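PDB 3HV1: polar amino acid ABC uptake transporter substrate binding protein from Streptococcus thermophilus LMG 18311, which probably binds a polar amino acid outside the cell and delivers it to the membrane permease of an ABC uptake transporter. Local coordinates for residues Glu102-Asn107 with Glu209-Gly214; Gln228-Leu233 with Asp254-Lys259. One frame throughout, in Å; residues are numbered along the deposited sequence.

Interaction 1 of 2, residues Glu102-Asn107 with Glu209-Gly214; sequences EPYMVN and ESFAVG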
loop_
_atom_site.group_PDB
_atom_site.type_symbol
_atom_site.label_atom_id
_atom_site.label_comp_id
_atom_site.label_asym_id
_atom_site.label_seq_id
_atom_site.Cartn_x
_atom_site.Cartn_y
_atom_site.Cartn_z
ATOM N N GLU A 102 -5.584 -0.157 6.434
ATOM C CA GLU A 102 -5.153 -0.558 5.105
ATOM C C GLU A 102 -6.428 -0.505 4.262
ATOM O O GLU A 102 -7.531 -0.527 4.809
ATOM C CB GLU A 102 -4.623 -1.994 5.142
ATOM C CG GLU A 102 -3.359 -2.157 5.954
ATOM C CD GLU A 102 -2.272 -1.210 5.500
ATOM O OE1 GLU A 102 -2.053 -1.119 4.271
ATOM O OE2 GLU A 102 -1.635 -0.560 6.364
ATOM N N PRO A 103 -6.303 -0.411 2.926
ATOM C CA PRO A 103 -7.512 -0.362 2.093
ATOM C C PRO A 103 -8.192 -1.724 2.016
ATOM O O PRO A 103 -7.512 -2.742 1.935
ATOM C CB PRO A 103 -6.976 0.096 0.739
ATOM C CG PRO A 103 -5.580 -0.499 0.717
ATOM C CD PRO A 103 -5.089 -0.188 2.114
ATOM N N TYR A 104 -9.526 -1.757 2.052
ATOM C CA TYR A 104 -10.224 -3.041 1.983
ATOM C C TYR A 104 -10.842 -3.323 0.601
ATOM O O TYR A 104 -11.251 -4.449 0.306
ATOM C CB TYR A 104 -11.292 -3.139 3.096
ATOM C CG TYR A 104 -12.294 -2.003 3.134
ATOM C CD1 TYR A 104 -13.478 -2.070 2.405
ATOM C CD2 TYR A 104 -12.035 -0.839 3.873
ATOM C CE1 TYR A 104 -14.391 -0.998 2.400
ATOM C CE2 TYR A 104 -12.936 0.230 3.873
ATOM C CZ TYR A 104 -14.109 0.140 3.133
ATOM O OH TYR A 104 -14.988 1.196 3.115
HETATM N N MSE A 105 -10.907 -2.305 -0.249
HETATM C CA MSE A 105 -11.433 -2.496 -1.594
HETATM C C MSE A 105 -11.119 -1.321 -2.506
HETATM O O MSE A 105 -10.926 -0.193 -2.046
HETATM C CB MSE A 105 -12.948 -2.774 -1.569
HETATM C CG MSE A 105 -13.867 -1.582 -1.890
HETATM SE SE MSE A 105 -15.692 -2.046 -2.334
HETATM C CE MSE A 105 -15.490 -2.328 -4.235
ATOM N N VAL A 106 -11.047 -1.599 -3.803
ATOM C CA VAL A 106 -10.757 -0.558 -4.766
ATOM C C VAL A 106 -11.960 -0.233 -5.617
ATOM O O VAL A 106 -12.634 -1.120 -6.130
ATOM C CB VAL A 106 -9.596 -0.948 -5.710
ATOM C CG1 VAL A 106 -9.420 0.123 -6.782
ATOM C CG2 VAL A 106 -8.319 -1.107 -4.919
ATOM N N ASN A 107 -12.236 1.056 -5.742
ATOM C CA ASN A 107 -13.329 1.491 -6.579
ATOM C C ASN A 107 -12.695 2.207 -7.754
ATOM O O ASN A 107 -11.727 2.950 -7.594
ATOM C CB ASN A 107 -14.265 2.433 -5.842
ATOM C CG ASN A 107 -15.386 2.913 -6.726
ATOM O OD1 ASN A 107 -15.963 2.130 -7.489
ATOM N ND2 ASN A 107 -15.704 4.201 -6.640
ATOM N N GLU A 209 -9.622 4.677 -6.735
ATOM C CA GLU A 209 -9.472 5.113 -5.356
ATOM C C GLU A 209 -9.561 3.871 -4.477
ATOM O O GLU A 209 -10.183 2.876 -4.864
ATOM C CB GLU A 209 -10.587 6.099 -4.995
ATOM C CG GLU A 209 -11.971 5.489 -4.950
ATOM C CD GLU A 209 -13.073 6.534 -4.895
ATOM O OE1 GLU A 209 -12.892 7.560 -4.213
ATOM O OE2 GLU A 209 -14.128 6.319 -5.524
ATOM N N SER A 210 -8.928 3.916 -3.309
ATOM C CA SER A 210 -8.968 2.782 -2.397
ATOM C C SER A 210 -9.723 3.168 -1.124
ATOM O O SER A 210 -9.382 4.158 -0.468
ATOM C CB SER A 210 -7.549 2.334 -2.043
ATOM O OG SER A 210 -6.840 1.921 -3.197
ATOM N N PHE A 211 -10.755 2.395 -0.791
ATOM C CA PHE A 211 -11.541 2.655 0.402
ATOM C C PHE A 211 -10.798 2.143 1.627
ATOM O O PHE A 211 -10.260 1.037 1.622
ATOM C CB PHE A 211 -12.913 1.970 0.334
ATOM C CG PHE A 211 -13.821 2.507 -0.740
ATOM C CD1 PHE A 211 -13.740 3.833 -1.147
ATOM C CD2 PHE A 211 -14.810 1.699 -1.294
ATOM C CE1 PHE A 211 -14.628 4.353 -2.086
ATOM C CE2 PHE A 211 -15.708 2.210 -2.237
ATOM C CZ PHE A 211 -15.614 3.543 -2.631
ATOM N N ALA A 212 -10.766 2.961 2.674
ATOM C CA ALA A 212 -10.112 2.593 3.918
ATOM C C ALA A 212 -10.889 3.279 5.034
ATOM O O ALA A 212 -11.701 4.167 4.779
ATOM C CB ALA A 212 -8.639 3.044 3.913
ATOM N N VAL A 213 -10.647 2.857 6.268
ATOM C CA VAL A 213 -11.343 3.415 7.428
ATOM C C VAL A 213 -10.479 4.449 8.147
ATOM O O VAL A 213 -9.297 4.220 8.360
ATOM C CB VAL A 213 -11.694 2.294 8.432
ATOM C CG1 VAL A 213 -12.590 2.837 9.542
ATOM C CG2 VAL A 213 -12.387 1.150 7.703
ATOM N N GLY A 214 -11.083 5.575 8.526
ATOM C CA GLY A 214 -10.352 6.616 9.222
ATOM C C GLY A 214 -10.690 6.669 10.706
ATOM O O GLY A 214 -11.838 6.472 11.085
HETATM O O HOH W 1 -14.699 3.643 4.359
#

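Interaction 2 of 2, residues Gln228-Leu233 with Asp254-Lys259; sequences QGFETL and DQVKGK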
loop_
_atom_site.group_PDB
_atom_site.type_symbol
_atom_site.label_atom_id
_atom_site.label_comp_id
_atom_site.label_asym_id
_atom_site.label_seq_id
_atom_site.Cartn_x
_atom_site.Cartn_y
_atom_site.Cartn_z
ATOM N N GLN A 228 -6.398 -6.354 11.294
ATOM C CA GLN A 228 -6.370 -7.772 11.650
ATOM C C GLN A 228 -7.758 -8.375 11.434
ATOM O O GLN A 228 -7.892 -9.523 11.029
ATOM C CB GLN A 228 -5.970 -7.944 13.118
ATOM C CG GLN A 228 -4.529 -7.562 13.425
ATOM C CD GLN A 228 -4.215 -7.625 14.914
ATOM O OE1 GLN A 228 -4.581 -8.583 15.599
ATOM N NE2 GLN A 228 -3.527 -6.605 15.419
ATOM N N GLY A 229 -8.790 -7.588 11.723
ATOM C CA GLY A 229 -10.152 -8.059 11.538
ATOM C C GLY A 229 -10.411 -8.420 10.086
ATOM O O GLY A 229 -10.981 -9.472 9.796
ATOM N N PHE A 230 -9.995 -7.547 9.170
ATOM C CA PHE A 230 -10.180 -7.819 7.741
ATOM C C PHE A 230 -9.534 -9.151 7.393
ATOM O O PHE A 230 -10.128 -9.987 6.721
ATOM C CB PHE A 230 -9.515 -6.751 6.869
ATOM C CG PHE A 230 -10.142 -5.387 6.961
ATOM C CD1 PHE A 230 -11.494 -5.236 7.253
ATOM C CD2 PHE A 230 -9.384 -4.251 6.699
ATOM C CE1 PHE A 230 -12.086 -3.971 7.283
ATOM C CE2 PHE A 230 -9.968 -2.976 6.725
ATOM C CZ PHE A 230 -11.319 -2.845 7.018
ATOM N N GLU A 231 -8.299 -9.333 7.846
ATOM C CA GLU A 231 -7.569 -10.555 7.548
ATOM C C GLU A 231 -8.268 -11.774 8.107
ATOM O O GLU A 231 -8.357 -12.803 7.446
ATOM C CB GLU A 231 -6.146 -10.476 8.103
ATOM C CG GLU A 231 -5.313 -9.360 7.502
ATOM C CD GLU A 231 -3.861 -9.431 7.946
ATOM O OE1 GLU A 231 -3.215 -10.474 7.694
ATOM O OE2 GLU A 231 -3.373 -8.452 8.546
ATOM N N THR A 232 -8.762 -11.656 9.335
ATOM C CA THR A 232 -9.463 -12.754 9.975
ATOM C C THR A 232 -10.720 -13.145 9.206
ATOM O O THR A 232 -10.986 -14.334 9.008
ATOM C CB THR A 232 -9.826 -12.390 11.433
ATOM O OG1 THR A 232 -8.619 -12.109 12.161
ATOM C CG2 THR A 232 -10.540 -13.532 12.107
ATOM N N LEU A 233 -11.487 -12.148 8.760
ATOM C CA LEU A 233 -12.717 -12.405 8.013
ATOM C C LEU A 233 -12.430 -13.021 6.654
ATOM O O LEU A 233 -13.219 -13.819 6.160
ATOM C CB LEU A 233 -13.513 -11.104 7.831
ATOM C CG LEU A 233 -13.974 -10.450 9.137
ATOM C CD1 LEU A 233 -14.669 -9.113 8.828
ATOM C CD2 LEU A 233 -14.929 -11.383 9.859
ATOM N N ASP A 254 -5.205 -6.870 -1.842
ATOM C CA ASP A 254 -4.151 -7.785 -1.445
ATOM C C ASP A 254 -3.861 -7.660 0.056
ATOM O O ASP A 254 -3.534 -8.646 0.708
ATOM C CB ASP A 254 -2.887 -7.520 -2.265
ATOM C CG ASP A 254 -3.025 -7.985 -3.703
ATOM O OD1 ASP A 254 -3.782 -8.951 -3.945
ATOM O OD2 ASP A 254 -2.370 -7.402 -4.587
ATOM N N GLN A 255 -3.995 -6.456 0.609
ATOM C CA GLN A 255 -3.754 -6.268 2.040
ATOM C C GLN A 255 -4.729 -7.097 2.877
ATOM O O GLN A 255 -4.326 -7.756 3.845
ATOM C CB GLN A 255 -3.863 -4.787 2.427
ATOM C CG GLN A 255 -2.715 -3.935 1.896
ATOM C CD GLN A 255 -3.065 -3.213 0.622
ATOM O OE1 GLN A 255 -3.837 -3.710 -0.201
ATOM N NE2 GLN A 255 -2.487 -2.033 0.438
ATOM N N VAL A 256 -6.009 -7.063 2.510
ATOM C CA VAL A 256 -7.023 -7.834 3.227
ATOM C C VAL A 256 -6.683 -9.322 3.128
ATOM O O VAL A 256 -6.955 -10.089 4.052
ATOM C CB VAL A 256 -8.438 -7.582 2.634
ATOM C CG1 VAL A 256 -9.407 -8.664 3.072
ATOM C CG2 VAL A 256 -8.941 -6.227 3.088
ATOM N N LYS A 257 -6.085 -9.715 2.005
ATOM C CA LYS A 257 -5.707 -11.105 1.771
ATOM C C LYS A 257 -4.434 -11.516 2.513
ATOM O O LYS A 257 -4.038 -12.679 2.475
ATOM C CB LYS A 257 -5.521 -11.354 0.274
ATOM C CG LYS A 257 -6.790 -11.246 -0.543
ATOM C CD LYS A 257 -6.519 -11.529 -2.012
ATOM C CE LYS A 257 -7.797 -11.466 -2.842
ATOM N NZ LYS A 257 -7.536 -11.679 -4.298
ATOM N N GLY A 258 -3.791 -10.564 3.177
ATOM C CA GLY A 258 -2.578 -10.868 3.919
ATOM C C GLY A 258 -1.286 -10.772 3.119
ATOM O O GLY A 258 -0.219 -11.126 3.621
ATOM N N LYS A 259 -1.379 -10.298 1.878
ATOM C CA LYS A 259 -0.211 -10.153 1.009
ATOM C C LYS A 259 0.402 -8.766 1.189
ATOM O O LYS A 259 -0.035 -7.807 0.552
ATOM C CB LYS A 259 -0.622 -10.332 -0.452
ATOM C CG LYS A 259 -1.318 -11.645 -0.755
ATOM C CD LYS A 259 -1.784 -11.688 -2.197
ATOM C CE LYS A 259 -2.345 -13.054 -2.566
ATOM N NZ LYS A 259 -3.495 -13.446 -1.700
#

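Interaction 1 of 2, residues Glu102-Asn107 with Glu209-Gly214
Y104 and F211 set the pattern here: the tyrosine ring lies obliquely across the start of the phenylalanine side chain, with Y104 CZ 3.6 Å from F211 CB and the carbonyl oxygen F211 O over one ring face. That same oxygen takes the backbone N-H of Y104 at 2.9 Å; with the ring face it is in van der Waals contact only. Y104 reaches this place because chi1 of 54° tucks CG between its own N and carbonyl carbon, folding the ring back toward 209-214. At the far end of the ring a water lies in the ring plane, bound to Y104 OH and donating to A212 O; V213 CG2 touches CE2 obliquely. Beyond Y104 the two segments run as antiparallel strands of the sheet in a two-lobed type 2 periplasmic-binding-protein fold, the family 3 solute-binding class, and 105-107 belongs to a long strand whose partner comes back more than a hundred residues later. V106 faces S210 as a non-hydrogen-bonded pair, while N107 and E209 form a hydrogen-bonded pair with E209 N to N107 O nearly straight at 174°. On the face carrying M105, N107, E209 and F211, selenomethionine M105 runs beside F211, M105 CG 3.5 Å from F211 CD2. Its SE sits at the ring edge, 5.2 Å from the F211 centroid, a Met-aromatic contact. Farther along the same side of that ring, N107 CB comes to 3.7 Å from F211 CZ. The N107 amide and E209 carboxylate lie side by side, 22° from coplanar, and N107 ND2 donates to the anti lone pair of E209 OE2 at 2.9 Å. D182 OD1 takes a second bond from ND2 and V184 N donates to OD1, which fixes the rotation of the amide.

Interaction 2 of 2, residues Gln228-Leu233 with Asp254-Lys259
Helix 220-236 follows strand 209-215 and packs on helix 46-56, in the lobe of the solute-binding fold built largely from the N-terminal part of the chain. Here it is met by the loop that follows helix 238-247, which touches it mainly through V256 and the type I beta turn from Q255 to G258. On the helix, F230 and E231 do the touching. V256 packs against the base of F230: V256 CG2 comes 3.9 Å from F230 CB, and the two side chains cross at about a right angle. The valine's other branch, CG1, stands anti to its backbone N (chi1 163°) and reaches F230 O; the two methyls come up to the helix from the same side. CG2 approaches the ring only obliquely; the ring itself runs on to L50 and V54 of helix 46-56, while F239 and Y234 also touch V256.

One residue further along the helix, the backbones come close. E231 CA lies 3.6 Å from V256 O, and its C-H points at that oxygen with an angle of 158° at the hydrogen, a weak CA-H...O contact. The aliphatic part of E231 continues along the turn, with E231 CG 4.1 Å from Q255 O. Its extended chain carries E231 OE1 to G258 CA, 3.8 Å away. G258 has phi 88°, a backbone conformation suited to glycine, and its CA is what the carboxylate meets. The turn is closed by G258 N bonding to Q255 O.

No hydrogen bond spans the two segments, and the long ion pair from E231 OE1 to K235 NZ is weak and stays within the helix. Between these two segments the loop is therefore held by van der Waals fit and a weak C-H...O contact, an attachment with little directional bonding.

How the interactions relate
The two contacts abut, with centres about 12 Å apart. Interaction 1 lies near the middle of the chain, about 7 Å from its centre, and joins two strands through backbone hydrogen bonds and an amide-carboxylate bond; interaction 2 lies farther out, about 16 Å from that centre, buries roughly a third as much surface and has no hydrogen bond across it. Strand 209-215 leads directly into helix 220-236, so each contact uses one of two consecutive elements. They meet where Y104 packs on both partners of interaction 2: Y104 CA on V256 CG2 at 3.6 Å, Y104 CD2 on F230 CZ at 3.8 Å. Q255 touches E102 and P103 alongside.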